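Inactive dihydropteroate synthase 2 (Mycobacterium tuberculosis, PDB 2VP8) can probably bind the inhibitor dapsone, but appears to have very low affinity for the pterin pyrophosphate substrate and seems to lack dihydropteroate synthase activity. Local coordinates at residues B[33-38]-B[137-142]; B[46-51]-B[69-74]; B[81-86]-B[285-290]; B[109-114]-B[118-123]; B[133-138]-B[157-162]. All coordinates share one frame; numbering follows the deposited sequence.

Overall arrangement
Interactions 2, 3 and 4 are buried, interaction 5 is partly buried and interaction 1 lies at the surface. All belong to one TIM-barrel chain. Interactions 2 and 4 each pair a sheet strand with an outer helix running antiparallel to it and are mainly apolar; interaction 5 joins the ends of two outer helices by CH-pi and alkyl packing. Ion pairs mark the other two: interaction 3 spans the barrel interior between strands 81-85 and 285-288, while interaction 1 joins the N-terminal hairpin to the segment leading into strand 140-142. Arg112 of interaction 4 reaches Gly137 and Asp139, joining that contact to interactions 1 and 5; Asp123 links interaction 4 to Arg287 of interaction 3.

Interaction 1: B[33-38]-B[137-142]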
# COMPACT_ATOMS: atom_id res chain seq x y z
N CYS B 33 -0.22 13.39 -23.38
CA CYS B 33 -0.46 14.67 -24.06
C CYS B 33 0.78 15.22 -24.75
O CYS B 33 1.08 16.40 -24.64
CB CYS B 33 -1.03 15.73 -23.10
SG CYS B 33 -2.55 15.24 -22.25
N GLY B 34 1.52 14.35 -25.43
CA GLY B 34 2.71 14.75 -26.17
C GLY B 34 3.91 15.15 -25.33
O GLY B 34 4.91 15.64 -25.86
N ARG B 35 3.83 14.94 -24.02
CA ARG B 35 4.92 15.28 -23.11
C ARG B 35 5.59 14.06 -22.49
O ARG B 35 4.91 13.09 -22.14
CB ARG B 35 4.43 16.19 -21.98
CG ARG B 35 3.75 17.47 -22.44
CD ARG B 35 4.73 18.41 -23.07
NE ARG B 35 4.07 19.64 -23.49
CZ ARG B 35 4.61 20.51 -24.32
NH1 ARG B 35 5.81 20.30 -24.83
NH2 ARG B 35 3.93 21.60 -24.64
N PRO B 36 6.93 14.11 -22.33
CA PRO B 36 7.66 13.06 -21.63
C PRO B 36 7.11 12.85 -20.23
O PRO B 36 6.84 13.82 -19.50
CB PRO B 36 9.10 13.61 -21.57
CG PRO B 36 8.98 15.06 -21.88
CD PRO B 36 7.83 15.18 -22.80
N VAL B 37 6.95 11.59 -19.87
CA VAL B 37 6.28 11.20 -18.67
C VAL B 37 6.93 9.87 -18.26
O VAL B 37 7.35 9.09 -19.12
CB VAL B 37 4.75 11.07 -18.96
CG1 VAL B 37 4.28 9.61 -18.99
CG2 VAL B 37 3.94 11.89 -17.99
N ALA B 38 7.04 9.61 -16.95
CA ALA B 38 7.69 8.39 -16.46
C ALA B 38 7.13 7.16 -17.16
O ALA B 38 5.93 7.08 -17.38
CB ALA B 38 7.52 8.26 -14.96
N GLY B 137 0.02 27.72 -22.18
CA GLY B 137 0.86 26.53 -22.34
C GLY B 137 0.36 25.25 -21.68
O GLY B 137 1.03 24.22 -21.75
N ALA B 138 -0.81 25.30 -21.04
CA ALA B 138 -1.36 24.12 -20.37
C ALA B 138 -1.73 23.04 -21.39
O ALA B 138 -2.21 23.33 -22.48
CB ALA B 138 -2.56 24.48 -19.51
N ASP B 139 -1.49 21.79 -21.01
CA ASP B 139 -1.67 20.66 -21.91
C ASP B 139 -2.93 19.88 -21.55
O ASP B 139 -3.48 19.15 -22.38
CB ASP B 139 -0.45 19.74 -21.85
CG ASP B 139 0.85 20.51 -21.91
OD1 ASP B 139 1.14 21.11 -22.96
OD2 ASP B 139 1.59 20.52 -20.90
N LEU B 140 -3.37 20.05 -20.32
CA LEU B 140 -4.42 19.22 -19.75
C LEU B 140 -5.33 20.09 -18.90
O LEU B 140 -4.86 20.87 -18.08
CB LEU B 140 -3.78 18.11 -18.90
CG LEU B 140 -4.59 17.13 -18.05
CD1 LEU B 140 -5.57 16.29 -18.89
CD2 LEU B 140 -3.65 16.23 -17.29
N ILE B 141 -6.64 19.96 -19.11
CA ILE B 141 -7.58 20.63 -18.22
C ILE B 141 -8.02 19.66 -17.13
O ILE B 141 -8.52 18.56 -17.41
CB ILE B 141 -8.80 21.18 -18.96
CG1 ILE B 141 -8.35 22.03 -20.17
CG2 ILE B 141 -9.67 22.00 -18.00
CD1 ILE B 141 -9.41 22.21 -21.21
N ASN B 142 -7.80 20.06 -15.89
CA ASN B 142 -8.23 19.29 -14.75
C ASN B 142 -9.49 19.91 -14.14
O ASN B 142 -9.41 20.66 -13.16
CB ASN B 142 -7.12 19.19 -13.71
CG ASN B 142 -7.41 18.18 -12.63
OD1 ASN B 142 -8.36 17.41 -12.73
ND2 ASN B 142 -6.59 18.18 -11.58
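The guanidinium of Arg35 presents its edge to Asp139: NE and NH2, on the same side of the group, both point at the single oxygen OD1, which lies close to the guanidinium plane. The carboxylate is not coplanar with it; the two planes stand 63° apart. Arg35 NH2 meets Asp139 OD1 at 3.3 Å from the syn side, 27° out of the carboxylate plane, and this pair is a hydrogen-bonded salt bridge. The companion bond from Arg35 NE to Asp139 OD1, also 3.3 Å, is weak. A bend at chi2 (-69°) folds the arginine chain over, leaving its CG 4.0 Å from Asp139 OD2 while the side chains cross at about a right angle. Beside the ion pair, Cys33 adds plain packing, its CB 4.2 Å from Asp139 CB and its SG 4.0 Å from Asp139 O.

Arg35 belongs to the short antiparallel hairpin of strands 30-32 and 35-37, and Asp139 lies at the N-terminal end of the 140-142 region, so the contact joins the N-terminal hairpin to the barrel. The other carboxylate oxygen, Asp139 OD2, takes the backbone N of Ile120 and NH1 of Arg112. With two arginines gathered round it, the carboxylate is probably held in its anionic form, and its charge probably offsets the closeness of the two guanidinium groups.

Interaction 2: B[46-51]-B[69-74]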
# COMPACT_ATOMS: atom_id res chain seq x y z
N ALA B 46 1.45 16.82 -9.51
CA ALA B 46 1.82 17.64 -8.37
C ALA B 46 0.94 18.89 -8.29
O ALA B 46 0.91 19.68 -9.22
CB ALA B 46 3.26 18.02 -8.48
N ILE B 47 0.24 19.04 -7.17
CA ILE B 47 -0.60 20.21 -6.94
C ILE B 47 0.25 21.43 -6.57
O ILE B 47 0.95 21.42 -5.56
CB ILE B 47 -1.63 19.95 -5.81
CG1 ILE B 47 -2.54 18.78 -6.16
CG2 ILE B 47 -2.45 21.21 -5.51
CD1 ILE B 47 -3.41 18.30 -5.02
N VAL B 48 0.19 22.47 -7.39
CA VAL B 48 0.87 23.72 -7.08
C VAL B 48 -0.11 24.88 -7.11
O VAL B 48 -0.75 25.15 -8.12
CB VAL B 48 2.06 23.98 -8.05
CG1 VAL B 48 2.64 25.36 -7.83
CG2 VAL B 48 3.14 22.93 -7.84
N ASN B 49 -0.21 25.57 -5.98
CA ASN B 49 -1.05 26.76 -5.85
C ASN B 49 -0.24 28.05 -5.75
O ASN B 49 0.84 28.07 -5.16
CB ASN B 49 -1.95 26.64 -4.62
CG ASN B 49 -2.89 25.45 -4.70
OD1 ASN B 49 -3.60 25.27 -5.69
ND2 ASN B 49 -2.90 24.63 -3.65
N ARG B 50 -0.76 29.12 -6.34
CA ARG B 50 -0.24 30.47 -6.11
C ARG B 50 -0.69 30.97 -4.73
O ARG B 50 -1.49 30.32 -4.06
CB ARG B 50 -0.76 31.43 -7.20
CG ARG B 50 -0.23 31.17 -8.62
CD ARG B 50 1.15 31.78 -8.86
NE ARG B 50 1.25 33.16 -8.36
CZ ARG B 50 0.93 34.25 -9.05
NH1 ARG B 50 0.50 34.16 -10.30
NH2 ARG B 50 1.05 35.44 -8.49
N THR B 51 -0.17 32.12 -4.31
CA THR B 51 -0.63 32.76 -3.06
C THR B 51 -0.51 34.29 -3.09
O THR B 51 -1.10 34.99 -2.26
CB THR B 51 0.08 32.18 -1.79
OG1 THR B 51 -0.34 32.90 -0.62
CG2 THR B 51 1.62 32.25 -1.93
N ASP B 69 9.30 27.66 -6.38
CA ASP B 69 10.02 26.62 -5.67
C ASP B 69 9.22 25.34 -5.62
O ASP B 69 9.77 24.26 -5.83
CB ASP B 69 10.37 27.08 -4.26
CG ASP B 69 11.48 28.12 -4.24
OD1 ASP B 69 12.15 28.33 -5.28
OD2 ASP B 69 11.69 28.73 -3.17
N ALA B 70 7.92 25.46 -5.36
CA ALA B 70 7.00 24.32 -5.33
C ALA B 70 7.10 23.52 -6.62
O ALA B 70 7.20 22.29 -6.59
CB ALA B 70 5.57 24.77 -5.11
N VAL B 71 7.11 24.24 -7.74
CA VAL B 71 7.28 23.60 -9.04
C VAL B 71 8.65 22.94 -9.13
O VAL B 71 8.75 21.75 -9.43
CB VAL B 71 7.07 24.58 -10.22
CG1 VAL B 71 7.43 23.93 -11.55
CG2 VAL B 71 5.64 25.06 -10.23
N HIS B 72 9.71 23.70 -8.83
CA HIS B 72 11.06 23.17 -8.94
C HIS B 72 11.22 21.88 -8.15
O HIS B 72 11.89 20.96 -8.60
CB HIS B 72 12.10 24.18 -8.47
CG HIS B 72 12.22 25.39 -9.34
ND1 HIS B 72 12.43 26.65 -8.83
CD2 HIS B 72 12.16 25.53 -10.68
CE1 HIS B 72 12.49 27.52 -9.82
NE2 HIS B 72 12.33 26.86 -10.96
N ARG B 73 10.60 21.82 -6.97
CA ARG B 73 10.70 20.67 -6.09
C ARG B 73 9.96 19.47 -6.70
O ARG B 73 10.49 18.36 -6.76
CB ARG B 73 10.16 21.01 -4.71
CG ARG B 73 11.00 20.47 -3.56
CD ARG B 73 10.34 20.67 -2.18
NE ARG B 73 10.06 22.08 -1.86
CZ ARG B 73 8.85 22.63 -1.84
NH1 ARG B 73 7.76 21.90 -2.11
NH2 ARG B 73 8.70 23.93 -1.54
N ALA B 74 8.73 19.71 -7.16
CA ALA B 74 7.92 18.64 -7.75
C ALA B 74 8.60 18.02 -8.97
O ALA B 74 8.62 16.78 -9.12
CB ALA B 74 6.54 19.16 -8.11
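Strand 46-49 and helix 69-74 run nearly antiparallel, the axes of these short segments being 168° apart in direction and 8.6 Å apart at closest approach. Two pairs of CA atoms define the register: Ala46 lies 6.2 Å from Ala74, and Val48 lies 6.4 Å from Ala70. One step of two residues along the strand is thus matched by one helical turn of four. At the first pair the methyl groups meet end on, Ala46 CB to Ala74 CB at 3.5 Å, with no longer side chain between the backbones. At the second, Val48 uses both branches. Its CG1 lies 4.0 Å from Ala70 CB and 3.9 Å from Val71 CG2, while its CG2 approaches the same two methyls at 4.1 Å each.

This is the strand-helix half of a beta-alpha-beta unit of the TIM barrel: strand 43-49, helix 65-76 and strand 81-85 follow in the chain, and the two strands are parallel neighbours in the sheet. Val71 meets Val48 at about a right angle. With its CG1 anti to the backbone N (chi1 172°), it turns CG2 to the strand, and CG1 is left to pack on Leu111 of helix 98-114. Ile82 of strand 81-85 touches all of Ala46, Val48, Val71 and Ala74, Phe107 lies against both valines, and Val291 of helix 291-306 packs on the two alanines.

Interaction 3: B[81-86]-B[285-290]; sequences VIDVGG and MFRVHE
Asp83 OD2 receives two nitrogens of Arg287: NH2 at 2.7 Å and NE at 2.9 Å from that oxygen. Both residues point into the interior of the TIM barrel, from strands 81-85 and 285-288, which are not sheet neighbours; strand 43-49 runs between them, and the nearest CA pair, Asp83 and Arg287, is 8.2 Å apart. The bridge is side-on for the guanidinium, with OD2 close to its plane, but the carboxylate is turned 78° against it. NH2 arrives nearly along the C-O direction of OD2, whereas NE comes from above the carboxylate plane, 59° out of it. An extended Arg287 chain, straight from CG to NE, provides the reach.

Neither charged group depends on the other alone. Arg287 NH2 has its strongest partner in Asp123 OD2, so this one nitrogen joins two carboxylates, and Asp83 OD1 is held by Ser121 OG and Asn142 ND2, which limits rotation of the carboxylate. The arginine side chain also lies about 4 Å, at nearest approach, from that of His220, a residue considered characteristic of family members without synthase activity.

Two residues earlier on each strand the contact becomes apolar. Val81 and Met285 cross at about a right angle. With CG anti to the backbone N (chi1 -163°) and chi2 extended, the methionine carries its SD toward strand 81-85, where Met285 SD lies 3.7 Å from Val81 CG2.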
# COMPACT_ATOMS: atom_id res chain seq x y z
N VAL B 81 3.09 15.54 -13.98
CA VAL B 81 2.21 16.65 -14.27
C VAL B 81 2.34 17.67 -13.14
O VAL B 81 2.43 17.29 -11.98
CB VAL B 81 0.75 16.19 -14.39
CG1 VAL B 81 -0.17 17.37 -14.66
CG2 VAL B 81 0.60 15.14 -15.49
N ILE B 82 2.39 18.95 -13.49
CA ILE B 82 2.24 20.01 -12.52
C ILE B 82 0.84 20.55 -12.70
O ILE B 82 0.48 21.05 -13.77
CB ILE B 82 3.29 21.15 -12.71
CG1 ILE B 82 4.72 20.60 -12.74
CG2 ILE B 82 3.15 22.22 -11.62
CD1 ILE B 82 5.15 19.93 -11.46
N ASP B 83 0.04 20.43 -11.65
CA ASP B 83 -1.35 20.85 -11.68
C ASP B 83 -1.47 22.22 -11.02
O ASP B 83 -1.42 22.32 -9.79
CB ASP B 83 -2.22 19.80 -10.99
CG ASP B 83 -3.68 20.11 -11.07
OD1 ASP B 83 -4.24 20.19 -12.19
OD2 ASP B 83 -4.30 20.25 -9.99
N VAL B 84 -1.62 23.26 -11.83
CA VAL B 84 -1.61 24.64 -11.36
C VAL B 84 -3.00 25.09 -10.93
O VAL B 84 -3.95 25.00 -11.71
CB VAL B 84 -1.05 25.60 -12.44
CG1 VAL B 84 -1.03 27.02 -11.94
CG2 VAL B 84 0.35 25.19 -12.86
N GLY B 85 -3.11 25.58 -9.70
CA GLY B 85 -4.39 26.07 -9.15
C GLY B 85 -4.28 27.44 -8.50
O GLY B 85 -3.23 28.10 -8.58
N GLY B 86 -5.36 27.87 -7.85
CA GLY B 86 -5.40 29.20 -7.23
C GLY B 86 -5.85 29.18 -5.78
O GLY B 86 -6.34 30.20 -5.26
N MET B 285 -2.43 7.61 -12.80
CA MET B 285 -1.95 8.88 -12.27
C MET B 285 -2.44 9.16 -10.86
O MET B 285 -3.52 8.70 -10.47
CB MET B 285 -2.35 10.03 -13.20
CG MET B 285 -1.58 11.31 -12.99
SD MET B 285 -1.62 12.39 -14.43
CE MET B 285 -3.17 13.20 -14.13
N PHE B 286 -1.65 9.91 -10.10
CA PHE B 286 -1.98 10.25 -8.73
C PHE B 286 -1.76 11.73 -8.46
O PHE B 286 -0.65 12.26 -8.65
CB PHE B 286 -1.14 9.40 -7.76
CG PHE B 286 -1.55 7.96 -7.73
CD1 PHE B 286 -0.96 7.05 -8.58
CD2 PHE B 286 -2.52 7.53 -6.84
CE1 PHE B 286 -1.34 5.71 -8.57
CE2 PHE B 286 -2.90 6.19 -6.81
CZ PHE B 286 -2.31 5.28 -7.69
N ARG B 287 -2.82 12.40 -8.02
CA ARG B 287 -2.76 13.81 -7.68
C ARG B 287 -2.37 13.98 -6.22
O ARG B 287 -3.10 13.55 -5.32
CB ARG B 287 -4.12 14.46 -7.95
CG ARG B 287 -4.08 15.97 -8.04
CD ARG B 287 -5.44 16.48 -8.42
NE ARG B 287 -5.45 17.93 -8.59
CZ ARG B 287 -6.15 18.76 -7.82
NH1 ARG B 287 -6.91 18.28 -6.85
NH2 ARG B 287 -6.10 20.06 -8.05
N VAL B 288 -1.23 14.62 -5.99
CA VAL B 288 -0.65 14.73 -4.66
C VAL B 288 -0.08 16.11 -4.39
O VAL B 288 0.18 16.88 -5.32
CB VAL B 288 0.47 13.66 -4.42
CG1 VAL B 288 -0.04 12.27 -4.70
CG2 VAL B 288 1.67 13.93 -5.27
N HIS B 289 0.12 16.42 -3.11
CA HIS B 289 0.92 17.57 -2.70
C HIS B 289 2.38 17.13 -2.53
O HIS B 289 3.28 17.78 -3.07
CB HIS B 289 0.41 18.13 -1.38
CG HIS B 289 -0.96 18.72 -1.46
ND1 HIS B 289 -2.10 17.98 -1.26
CD2 HIS B 289 -1.37 19.98 -1.71
CE1 HIS B 289 -3.16 18.76 -1.38
NE2 HIS B 289 -2.75 19.98 -1.65
N GLU B 290 2.59 16.05 -1.79
CA GLU B 290 3.92 15.51 -1.54
C GLU B 290 4.27 14.52 -2.63
O GLU B 290 3.73 13.40 -2.68
CB GLU B 290 4.00 14.82 -0.18
CG GLU B 290 5.26 15.16 0.65
CD GLU B 290 6.56 14.56 0.09
OE1 GLU B 290 7.47 15.33 -0.30
OE2 GLU B 290 6.69 13.31 0.06

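Interaction 4: B[109-114]-B[118-123]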
# COMPACT_ATOMS: atom_id res chain seq x y z
N GLU B 109 2.79 30.59 -18.03
CA GLU B 109 3.79 31.16 -18.93
C GLU B 109 5.20 30.93 -18.41
O GLU B 109 6.06 30.48 -19.16
CB GLU B 109 3.55 32.65 -19.17
CG GLU B 109 2.53 32.95 -20.26
CD GLU B 109 2.42 34.43 -20.57
OE1 GLU B 109 3.04 35.27 -19.88
OE2 GLU B 109 1.70 34.76 -21.53
N TRP B 110 5.41 31.23 -17.13
CA TRP B 110 6.71 31.03 -16.49
C TRP B 110 7.07 29.55 -16.46
O TRP B 110 8.22 29.18 -16.75
CB TRP B 110 6.76 31.60 -15.07
CG TRP B 110 8.02 31.18 -14.37
CD1 TRP B 110 9.25 31.77 -14.48
CD2 TRP B 110 8.20 30.04 -13.52
NE1 TRP B 110 10.17 31.09 -13.72
CE2 TRP B 110 9.56 30.02 -13.12
CE3 TRP B 110 7.35 29.04 -13.04
CZ2 TRP B 110 10.09 29.03 -12.28
CZ3 TRP B 110 7.87 28.06 -12.19
CH2 TRP B 110 9.22 28.06 -11.82
N LEU B 111 6.10 28.72 -16.10
CA LEU B 111 6.32 27.29 -15.92
C LEU B 111 6.77 26.67 -17.23
O LEU B 111 7.75 25.93 -17.27
CB LEU B 111 5.05 26.63 -15.35
CG LEU B 111 4.81 25.13 -15.08
CD1 LEU B 111 6.05 24.26 -14.97
CD2 LEU B 111 3.96 24.99 -13.83
N ARG B 112 6.06 27.01 -18.31
CA ARG B 112 6.38 26.53 -19.65
C ARG B 112 7.77 27.00 -20.07
O ARG B 112 8.50 26.26 -20.74
CB ARG B 112 5.33 27.03 -20.64
CG ARG B 112 5.51 26.54 -22.08
CD ARG B 112 4.64 25.35 -22.37
NE ARG B 112 5.25 24.15 -21.82
CZ ARG B 112 4.59 23.05 -21.47
NH1 ARG B 112 3.27 22.95 -21.60
NH2 ARG B 112 5.28 22.04 -20.96
N GLY B 113 8.13 28.21 -19.65
CA GLY B 113 9.44 28.79 -19.95
C GLY B 113 10.56 28.00 -19.29
O GLY B 113 11.57 27.71 -19.93
N ALA B 114 10.36 27.66 -18.02
CA ALA B 114 11.37 26.99 -17.20
C ALA B 114 11.49 25.52 -17.56
O ALA B 114 12.59 24.96 -17.62
CB ALA B 114 11.03 27.13 -15.74
N GLN B 118 7.56 19.88 -19.73
CA GLN B 118 6.78 19.48 -18.57
C GLN B 118 5.32 19.46 -18.93
O GLN B 118 4.82 20.37 -19.57
CB GLN B 118 7.01 20.44 -17.40
CG GLN B 118 6.23 20.09 -16.14
CD GLN B 118 6.61 18.73 -15.59
OE1 GLN B 118 7.78 18.48 -15.32
NE2 GLN B 118 5.62 17.86 -15.42
N LEU B 119 4.62 18.41 -18.52
CA LEU B 119 3.20 18.37 -18.78
C LEU B 119 2.50 19.22 -17.72
O LEU B 119 2.65 18.98 -16.53
CB LEU B 119 2.72 16.92 -18.85
CG LEU B 119 1.27 16.45 -18.71
CD1 LEU B 119 0.27 17.31 -19.44
CD2 LEU B 119 1.20 15.03 -19.20
N ILE B 120 1.79 20.25 -18.18
CA ILE B 120 1.12 21.18 -17.29
C ILE B 120 -0.38 20.98 -17.36
O ILE B 120 -0.96 20.90 -18.45
CB ILE B 120 1.44 22.66 -17.66
CG1 ILE B 120 2.94 22.94 -17.55
CG2 ILE B 120 0.66 23.63 -16.77
CD1 ILE B 120 3.40 24.16 -18.33
N SER B 121 -1.02 20.89 -16.20
CA SER B 121 -2.48 20.89 -16.15
C SER B 121 -3.00 22.07 -15.34
O SER B 121 -2.33 22.57 -14.43
CB SER B 121 -3.02 19.57 -15.60
OG SER B 121 -2.70 19.41 -14.23
N VAL B 122 -4.20 22.51 -15.69
CA VAL B 122 -4.82 23.62 -14.98
C VAL B 122 -6.02 23.13 -14.17
O VAL B 122 -6.91 22.46 -14.69
CB VAL B 122 -5.17 24.80 -15.95
CG1 VAL B 122 -6.01 24.33 -17.13
CG2 VAL B 122 -5.86 25.94 -15.20
N ASP B 123 -5.99 23.43 -12.87
CA ASP B 123 -7.10 23.15 -11.96
C ASP B 123 -8.19 24.24 -12.02
O ASP B 123 -8.18 25.19 -11.23
CB ASP B 123 -6.59 22.97 -10.52
CG ASP B 123 -7.69 22.55 -9.55
OD1 ASP B 123 -8.87 22.48 -9.95
OD2 ASP B 123 -7.38 22.30 -8.36
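Helix 109-114 packs antiparallel on strand 119-123, the axes of these short segments being 169° apart in direction and 9.7 Å apart at closest approach, and the nearest CA atoms are those of Arg112 and Gln118, 7.1 Å apart. The apolar part lies between Leu111 and Ile120, whose side chains slide past each other in opposite directions. Leu111 CG sits 3.7 Å from Ile120 CD1 and 3.8 Å from Ile120 CG1. Leu111 CD1 reaches back as far as Gln118 CG, at 4.3 Å.

Ile120 CD1 serves a second partner, since it also lies over the centre of one face of the Arg112 guanidinium, 3.4 Å above its plane. The arginine attains this position by bending at chi2 (97°) and again at chi3 (-78°), which swings its planar end from the helix flank toward Gln118 and Ile120. The helix and strand form the second half of a beta-alpha-beta unit of the TIM barrel, in which strand 81-85 leads through helix 98-114 to strand 119-123, its parallel neighbour; the return from helix to strand takes only a short turn.

Covered on that face by a methyl group, the guanidinium finds polar partners at the edge: NH1 bonds to Gly137 O and forms a salt bridge with Asp139 OD2. A weak bond also runs from NH2 to Pro116 O. The modelled approach of NH2 to the Gln118 carbonyl is too short to interpret. On the strand side, Gln118 NE2 folds back to its own segment in a weak hydrogen bond to Leu119 O, at 3.4 Å.

Interaction 5: B[133-138]-B[157-162]; sequences ACAAGA and AEFGAG
Two consecutive outer helices of the TIM barrel, 127-136 and 152-159, meet near their C-terminal ends, where the chain turns inward to its next strand. Cys134 and Phe159 carry the contact, and their CA atoms are 6.5 Å apart. The Cys134 CB stands over one face of the Phe159 ring, 4.1 Å from the centroid and 28° off the normal, which makes a CH-pi contact; it is displaced toward the root of the ring, with Phe159 CG its closest atom at 3.7 Å. The sulfur takes a more oblique place, 5.3 Å from the centroid and 36° off the normal, a sulfur-aromatic contact looser than that of the carbon. Cys134 SG is also directed at the methyl of Ala161, at 3.7 Å from its CB, so the thiol bridges the ring and the segment just beyond the helix. At the outer, more exposed side, Ala135 CB meets Phe159 CE2 at 3.9 Å, approaching the ring obliquely.

In each helix a glycine with positive phi is the first residue to leave helical backbone angles. At Gly160 this is a Schellman motif, in which Gly160 N bonds back to Ala157 O at 3.2 Å, and the reversal brings Ala161 CB to the Cys134 sulfur. After Gly137 and Gly160 the chain enters strands 140-142 and 162-166, parallel neighbours joined by backbone bonds of Gly162 with Asp139 and Ile141, the alternation of outer helix and inner strand that defines a (beta/alpha)8 barrel.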
# COMPACT_ATOMS: atom_id res chain seq x y z
N ALA B 133 -5.51 29.52 -20.13
CA ALA B 133 -4.50 28.65 -19.52
C ALA B 133 -3.87 27.73 -20.55
O ALA B 133 -2.65 27.52 -20.54
CB ALA B 133 -5.10 27.86 -18.38
N CYS B 134 -4.69 27.17 -21.43
CA CYS B 134 -4.21 26.37 -22.55
C CYS B 134 -3.36 27.21 -23.49
O CYS B 134 -2.32 26.74 -23.99
CB CYS B 134 -5.38 25.74 -23.30
SG CYS B 134 -6.17 24.41 -22.40
N ALA B 135 -3.79 28.44 -23.73
CA ALA B 135 -3.06 29.38 -24.57
C ALA B 135 -1.71 29.70 -23.94
O ALA B 135 -0.71 29.84 -24.65
CB ALA B 135 -3.86 30.66 -24.78
N ALA B 136 -1.69 29.79 -22.62
CA ALA B 136 -0.48 30.08 -21.87
C ALA B 136 0.52 28.93 -21.94
O ALA B 136 1.73 29.14 -21.77
CB ALA B 136 -0.81 30.44 -20.44
N GLY B 137 0.02 27.72 -22.18
CA GLY B 137 0.86 26.53 -22.34
C GLY B 137 0.36 25.25 -21.68
O GLY B 137 1.03 24.22 -21.75
N ALA B 138 -0.81 25.30 -21.04
CA ALA B 138 -1.36 24.12 -20.37
C ALA B 138 -1.73 23.04 -21.39
O ALA B 138 -2.21 23.33 -22.48
CB ALA B 138 -2.56 24.48 -19.51
N ALA B 157 -10.88 20.64 -26.94
CA ALA B 157 -10.87 20.23 -28.34
C ALA B 157 -10.15 21.25 -29.22
O ALA B 157 -9.26 20.89 -29.99
CB ALA B 157 -12.29 20.00 -28.82
N GLU B 158 -10.55 22.52 -29.10
CA GLU B 158 -9.98 23.62 -29.88
C GLU B 158 -8.47 23.78 -29.68
O GLU B 158 -7.72 23.98 -30.64
CB GLU B 158 -10.72 24.92 -29.54
CG GLU B 158 -10.08 26.20 -30.09
CD GLU B 158 -10.92 27.44 -29.80
OE1 GLU B 158 -11.91 27.30 -28.98
OE2 GLU B 158 -10.59 28.57 -30.39
N PHE B 159 -8.02 23.69 -28.43
CA PHE B 159 -6.61 23.88 -28.10
C PHE B 159 -5.78 22.60 -28.20
O PHE B 159 -4.57 22.64 -28.03
CB PHE B 159 -6.48 24.50 -26.72
CG PHE B 159 -6.74 25.97 -26.69
CD1 PHE B 159 -8.01 26.46 -26.40
CD2 PHE B 159 -5.73 26.89 -26.98
CE1 PHE B 159 -8.27 27.83 -26.39
CE2 PHE B 159 -5.97 28.25 -26.96
CZ PHE B 159 -7.24 28.73 -26.67
N GLY B 160 -6.44 21.48 -28.49
CA GLY B 160 -5.75 20.19 -28.53
C GLY B 160 -5.22 19.83 -27.16
O GLY B 160 -4.12 19.29 -27.03
N ALA B 161 -6.00 20.14 -26.13
CA ALA B 161 -5.66 19.83 -24.76
C ALA B 161 -6.44 18.62 -24.27
O ALA B 161 -7.56 18.37 -24.72
CB ALA B 161 -5.92 21.03 -23.87
N GLY B 162 -5.84 17.87 -23.36
CA GLY B 162 -6.52 16.78 -22.70
C GLY B 162 -7.50 17.27 -21.65
O GLY B 162 -7.50 18.45 -21.28